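Local structure of Cry23AA1 (Bacillus thuringiensis, 4RHZ) at residues T74-H79 and T131-D136; I153-T158 and Q223-I228. The protein binds zinc and probably acts, in complex with Cry37Aa1, as an insecticidal pore-forming toxin of the aerolysin type. One frame throughout, in Å; residues are numbered along the deposited sequence. Where two conformers were deposited one is given.

Two antiparallel strand pairings close two successive excursions of the chain. Strand 67-90 leads out to strands 96-105 and 111-119, which belong to a smaller sheet, and the chain returns along strand 126-142; contact 1 closes this excursion. Strand 146-179 follows, and after strand 182-190 and helix 191-197 the chain comes back in strand 211-235, where contact 2 closes the second loop. The loops lie in series, neither nesting nor crossing. Strands 67-90 and 211-235 are neighbours in one large sheet, and side chains also join the contacts: Asp136 hydrogen-bonds Ser227, and Trp134 packs on the backbone of Arg226 and Ser227.

Contact 1: T74-H79 and T131-D136; sequences TWTETH and THTWSD. With ZN (zinc ion), chain C.
Glu77 and Trp134 form the tight half of this antiparallel pairing, lying diagonally across the strands on the face they share with Trp75 and His132. Glu77 places CG between its backbone N and carbonyl carbon (chi1 71°) and extends from there, bringing CG to the pyrrole edge of the indole, 3.4 Å from Trp134 NE1. The carboxylate is turned 71° from the ring plane, and its OE1 takes a weak hydrogen bond from the Gly224 amide. Trp75 meets the same indole more loosely, with CE3 4.2 Å from Trp134 CD1. Backbone bonds run both ways between Trp75 and Trp134 and between Glu77 and His132, for example from Trp75 N to Trp134 O at 2.8 Å.

The other face is a solvent-exposed row of small hydroxyl residues: Thr74, Thr76 and Thr78 facing Ser135, Thr133 and Thr131. A hydrogen bond between Thr74 OG1 and Ser135 OG is possible but doubtful, since Ser135 has two conformers.

At one end of the pairing, His79 NE2 binds zinc at 2.1 Å. In one of the two His132 conformers its ring meets that of His79 rim to rim, planes 29° apart, and its NE2 lies 2.8 Å from the zinc ion, long for a bond. Glu130 completes the protein ligands. With ligands drawn from both strands, the zinc ion cross-links the pair, supplementing the ladder of backbone bonds.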
loop_
_atom_site.group_PDB
_atom_site.type_symbol
_atom_site.label_atom_id
_atom_site.label_comp_id
_atom_site.label_asym_id
_atom_site.label_seq_id
_atom_site.Cartn_x
_atom_site.Cartn_y
_atom_site.Cartn_z
ATOM N N THR A 74 7.972 6.673 21.016
ATOM C CA THR A 74 6.705 6.041 20.986
ATOM C C THR A 74 5.808 6.651 19.905
ATOM O O THR A 74 5.805 7.857 19.690
ATOM C CB THR A 74 6.098 6.082 22.381
ATOM O OG1 THR A 74 5.215 4.975 22.503
ATOM C CG2 THR A 74 5.359 7.392 22.650
ATOM N N TRP A 75 5.035 5.810 19.232
ATOM C CA TRP A 75 4.068 6.340 18.298
ATOM C C TRP A 75 2.799 5.481 18.165
ATOM O O TRP A 75 2.861 4.251 18.111
ATOM C CB TRP A 75 4.720 6.554 16.936
ATOM C CG TRP A 75 3.953 7.484 16.086
ATOM C CD1 TRP A 75 3.785 8.836 16.267
ATOM C CD2 TRP A 75 3.214 7.135 14.907
ATOM N NE1 TRP A 75 2.979 9.352 15.255
ATOM C CE2 TRP A 75 2.621 8.322 14.413
ATOM C CE3 TRP A 75 3.010 5.931 14.212
ATOM C CZ2 TRP A 75 1.833 8.339 13.247
ATOM C CZ3 TRP A 75 2.220 5.943 13.047
ATOM C CH2 TRP A 75 1.645 7.137 12.576
ATOM N N THR A 76 1.651 6.135 18.148
ATOM C CA THR A 76 0.384 5.411 18.023
ATOM C C THR A 76 -0.229 5.696 16.650
ATOM O O THR A 76 -0.534 6.829 16.334
ATOM C CB THR A 76 -0.600 5.686 19.178
ATOM O OG1 THR A 76 -0.643 7.092 19.415
ATOM C CG2 THR A 76 -0.159 5.021 20.429
ATOM N N GLU A 77 -0.270 4.667 15.824
ATOM C CA GLU A 77 -0.816 4.758 14.465
ATOM C C GLU A 77 -2.236 4.196 14.496
ATOM O O GLU A 77 -2.545 3.227 15.214
ATOM C CB GLU A 77 -0.011 3.931 13.467
ATOM C CG GLU A 77 -0.160 2.365 13.629
ATOM C CD GLU A 77 0.197 1.599 12.330
ATOM O OE1 GLU A 77 1.025 2.170 11.556
ATOM O OE2 GLU A 77 -0.343 0.484 12.083
ATOM N N THR A 78 -3.109 4.842 13.761
ATOM C CA THR A 78 -4.468 4.345 13.677
ATOM C C THR A 78 -4.538 3.842 12.294
ATOM O O THR A 78 -4.207 4.562 11.360
ATOM C CB THR A 78 -5.548 5.408 13.976
ATOM O OG1 THR A 78 -5.558 5.673 15.396
ATOM C CG2 THR A 78 -6.964 4.865 13.589
ATOM N N HIS A 79 -4.908 2.579 12.160
ATOM C CA HIS A 79 -5.002 2.073 10.830
ATOM C C HIS A 79 -6.164 1.064 10.429
ATOM O O HIS A 79 -6.709 0.313 11.279
ATOM C CB HIS A 79 -3.694 1.497 10.540
ATOM C CG HIS A 79 -3.671 0.042 10.795
ATOM N ND1 HIS A 79 -4.182 -0.861 9.890
ATOM C CD2 HIS A 79 -3.186 -0.674 11.826
ATOM C CE1 HIS A 79 -4.024 -2.087 10.359
ATOM N NE2 HIS A 79 -3.439 -1.996 11.542
ATOM N N THR A 131 -5.935 0.945 16.578
ATOM C CA THR A 131 -4.705 1.671 16.839
ATOM C C THR A 131 -3.594 0.725 17.225
ATOM O O THR A 131 -3.819 -0.369 17.772
ATOM C CB THR A 131 -4.836 2.642 17.944
ATOM O OG1 THR A 131 -5.214 1.886 19.097
ATOM C CG2 THR A 131 -5.856 3.727 17.580
ATOM N N HIS A 132 -2.385 1.138 16.870
ATOM C CA HIS A 132 -1.228 0.388 17.268
ATOM C C HIS A 132 -0.200 1.357 17.862
ATOM O O HIS A 132 -0.076 2.513 17.443
ATOM C CB HIS A 132 -0.708 -0.489 16.122
ATOM C CG HIS A 132 -1.440 -1.795 15.989
ATOM N ND1 HIS A 132 -1.704 -2.618 17.068
ATOM C CD2 HIS A 132 -1.986 -2.409 14.912
ATOM C CE1 HIS A 132 -2.362 -3.688 16.658
ATOM N NE2 HIS A 132 -2.536 -3.588 15.355
ATOM N N THR A 133 0.457 0.906 18.917
ATOM C CA THR A 133 1.430 1.748 19.607
ATOM C C THR A 133 2.766 1.126 19.290
ATOM O O THR A 133 3.033 -0.009 19.705
ATOM C CB THR A 133 1.180 1.796 21.134
ATOM O OG1 THR A 133 -0.070 2.457 21.360
ATOM C CG2 THR A 133 2.304 2.616 21.858
ATOM N N TRP A 134 3.539 1.828 18.467
ATOM C CA TRP A 134 4.944 1.480 18.203
ATOM C C TRP A 134 5.784 2.040 19.377
ATOM O O TRP A 134 5.538 3.122 19.846
ATOM C CB TRP A 134 5.406 2.088 16.861
ATOM C CG TRP A 134 4.639 1.553 15.680
ATOM C CD1 TRP A 134 3.379 1.905 15.314
ATOM C CD2 TRP A 134 5.073 0.563 14.728
ATOM N NE1 TRP A 134 2.987 1.183 14.203
ATOM C CE2 TRP A 134 4.009 0.361 13.818
ATOM C CE3 TRP A 134 6.232 -0.183 14.579
ATOM C CZ2 TRP A 134 4.066 -0.572 12.769
ATOM C CZ3 TRP A 134 6.311 -1.094 13.541
ATOM C CH2 TRP A 134 5.212 -1.288 12.646
ATOM N N SER A 135 6.712 1.255 19.894
ATOM C CA SER A 135 7.653 1.762 20.888
ATOM C C SER A 135 9.043 1.171 20.644
ATOM O O SER A 135 9.202 -0.023 20.462
ATOM C CB SER A 135 7.128 1.494 22.313
ATOM O OG SER A 135 5.925 2.235 22.534
ATOM N N ASP A 136 10.056 2.007 20.596
ATOM C CA ASP A 136 11.334 1.467 20.247
ATOM C C ASP A 136 12.382 2.247 21.043
ATOM O O ASP A 136 12.176 3.438 21.381
ATOM C CB ASP A 136 11.560 1.681 18.727
ATOM C CG ASP A 136 10.736 0.712 17.825
ATOM O OD1 ASP A 136 9.781 1.188 17.131
ATOM O OD2 ASP A 136 11.076 -0.494 17.762
HETATM ZN ZN ZN C . -3.263 -3.722 12.661
#

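Contact 2: I153-T158 and Q223-I228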
loop_
_atom_site.group_PDB
_atom_site.type_symbol
_atom_site.label_atom_id
_atom_site.label_comp_id
_atom_site.label_asym_id
_atom_site.label_seq_id
_atom_site.Cartn_x
_atom_site.Cartn_y
_atom_site.Cartn_z
ATOM N N ILE A 153 11.532 6.721 12.283
ATOM C CA ILE A 153 10.982 6.554 10.942
ATOM C C ILE A 153 9.900 5.453 11.009
ATOM O O ILE A 153 10.180 4.355 11.542
ATOM C CB ILE A 153 12.026 5.988 9.910
ATOM C CG1 ILE A 153 13.173 6.959 9.487
ATOM C CG2 ILE A 153 11.351 5.627 8.629
ATOM C CD1 ILE A 153 13.023 8.343 9.930
ATOM N N ILE A 154 8.693 5.721 10.479
ATOM C CA ILE A 154 7.668 4.667 10.327
ATOM C C ILE A 154 7.481 4.370 8.824
ATOM O O ILE A 154 7.269 5.294 8.015
ATOM C CB ILE A 154 6.377 5.026 11.103
ATOM C CG1 ILE A 154 5.539 3.779 11.446
ATOM C CG2 ILE A 154 5.554 6.050 10.376
ATOM C CD1 ILE A 154 5.156 2.962 10.284
ATOM N N GLN A 155 7.640 3.116 8.456
ATOM C CA GLN A 155 7.520 2.710 7.106
ATOM C C GLN A 155 6.056 2.232 6.837
ATOM O O GLN A 155 5.646 1.189 7.316
ATOM C CB GLN A 155 8.533 1.619 6.795
ATOM C CG GLN A 155 8.521 1.206 5.398
ATOM C CD GLN A 155 9.647 0.298 5.054
ATOM O OE1 GLN A 155 9.446 -0.893 4.781
ATOM N NE2 GLN A 155 10.880 0.848 5.070
ATOM N N ASN A 156 5.331 3.025 6.062
ATOM C CA ASN A 156 3.940 2.797 5.677
ATOM C C ASN A 156 3.759 2.060 4.393
ATOM O O ASN A 156 4.475 2.327 3.423
ATOM C CB ASN A 156 3.217 4.121 5.548
ATOM C CG ASN A 156 2.309 4.331 6.685
ATOM O OD1 ASN A 156 2.741 4.760 7.802
ATOM N ND2 ASN A 156 1.006 3.939 6.480
ATOM N N GLY A 157 2.812 1.125 4.394
ATOM C CA GLY A 157 2.359 0.454 3.144
ATOM C C GLY A 157 0.843 0.594 2.943
ATOM O O GLY A 157 0.100 0.635 3.922
ATOM N N THR A 158 0.419 0.747 1.690
ATOM C CA THR A 158 -1.007 0.754 1.350
ATOM C C THR A 158 -1.255 -0.182 0.201
ATOM O O THR A 158 -0.403 -0.361 -0.693
ATOM C CB THR A 158 -1.505 2.067 0.838
ATOM O OG1 THR A 158 -0.750 2.394 -0.335
ATOM C CG2 THR A 158 -1.394 3.145 1.900
ATOM N N GLN A 223 -1.195 0.306 6.540
ATOM C CA GLN A 223 -0.655 0.197 7.919
ATOM C C GLN A 223 0.815 0.516 7.965
ATOM O O GLN A 223 1.529 0.446 6.943
ATOM C CB GLN A 223 -0.830 -1.233 8.495
ATOM C CG GLN A 223 -0.214 -2.210 7.612
ATOM C CD GLN A 223 -0.163 -3.597 8.214
ATOM O OE1 GLN A 223 -0.979 -4.473 7.833
ATOM N NE2 GLN A 223 0.818 -3.840 9.144
ATOM N N GLY A 224 1.275 0.745 9.191
ATOM C CA GLY A 224 2.706 0.780 9.449
ATOM C C GLY A 224 3.230 -0.602 9.212
ATOM O O GLY A 224 2.641 -1.599 9.697
ATOM N N LEU A 225 4.333 -0.692 8.498
ATOM C CA LEU A 225 4.928 -1.986 8.337
ATOM C C LEU A 225 6.089 -2.257 9.263
ATOM O O LEU A 225 6.303 -3.410 9.638
ATOM C CB LEU A 225 5.431 -2.170 6.933
ATOM C CG LEU A 225 4.464 -1.920 5.788
ATOM C CD1 LEU A 225 5.330 -1.841 4.523
ATOM C CD2 LEU A 225 3.424 -3.111 5.688
ATOM N N ARG A 226 6.873 -1.210 9.563
ATOM C CA ARG A 226 8.047 -1.300 10.430
ATOM C C ARG A 226 8.541 0.070 10.821
ATOM O O ARG A 226 8.212 1.084 10.139
ATOM C CB ARG A 226 9.164 -2.099 9.835
ATOM C CG ARG A 226 9.385 -1.819 8.412
ATOM C CD ARG A 226 10.799 -1.819 8.182
ATOM N NE ARG A 226 11.236 -2.890 7.350
ATOM C CZ ARG A 226 12.382 -3.566 7.533
ATOM N NH1 ARG A 226 13.198 -3.302 8.569
ATOM N NH2 ARG A 226 12.702 -4.531 6.672
ATOM N N SER A 227 9.239 0.099 11.966
ATOM C CA SER A 227 9.824 1.300 12.542
ATOM C C SER A 227 11.347 1.159 12.360
ATOM O O SER A 227 11.896 0.039 12.310
ATOM C CB SER A 227 9.425 1.468 14.016
ATOM O OG SER A 227 9.970 0.373 14.793
ATOM N N ILE A 228 12.004 2.290 12.155
ATOM C CA ILE A 228 13.436 2.350 12.013
ATOM C C ILE A 228 13.914 3.568 12.877
ATOM O O ILE A 228 13.198 4.600 12.989
ATOM C CB ILE A 228 13.792 2.570 10.546
ATOM C CG1 ILE A 228 13.518 1.319 9.739
ATOM C CG2 ILE A 228 15.296 2.903 10.371
ATOM C CD1 ILE A 228 13.536 1.561 8.223
HETATM O O HOH W 1 11.288 -2.920 4.248
#
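A classic beta bulge interrupts the antiparallel ladder between strands 146-179 and 211-235 in the large sheet of this aerolysin-family protein: Leu225 and Arg226 together face the single residue Gln155. Gln155 bonds to both, its O accepting from Leu225 N at 2.6 Å and its N donating to Arg226 O at 2.7 Å. Regular pairing resumes on each side, with reciprocal backbone bonds between Ile153 and Ile228 and between Gly157 and Gln223.

Within the bulge, the side chains of Gln155 and Arg226 run alongside each other in the same direction. Gln155 sets CG anti to its backbone N (chi1 -177°) and stays extended, which carries OE1 to 3.7 Å from Arg226 NE, with the amide and guanidinium planes 49° apart. A water links the two groups, donating to Gln155 OE1 at 2.8 Å and accepting a weak bond from Arg226 NE. Gln155 NE2 is held by Asn51, and Val104 of the neighbouring Cry37Aa1 chain packs on the same residue.

On the face where Ile154 and Asn156 project, Ile154 CD1 approaches Gly224 CA in one of its two conformers, a tentative contact. Gln223 points to the other face and folds back, its NE2 giving Gly224 O a bond of 2.9 Å, nearly straight at 172°, while OE1 accepts from Asn257. The nearest side-chain atom of Gln223 is about 5 Å from the zinc ion, and with both ends of its amide engaged its rotation is probably fixed. The water and Asn51 would likewise hold the buried Gln155 amide in place beside the partner chain.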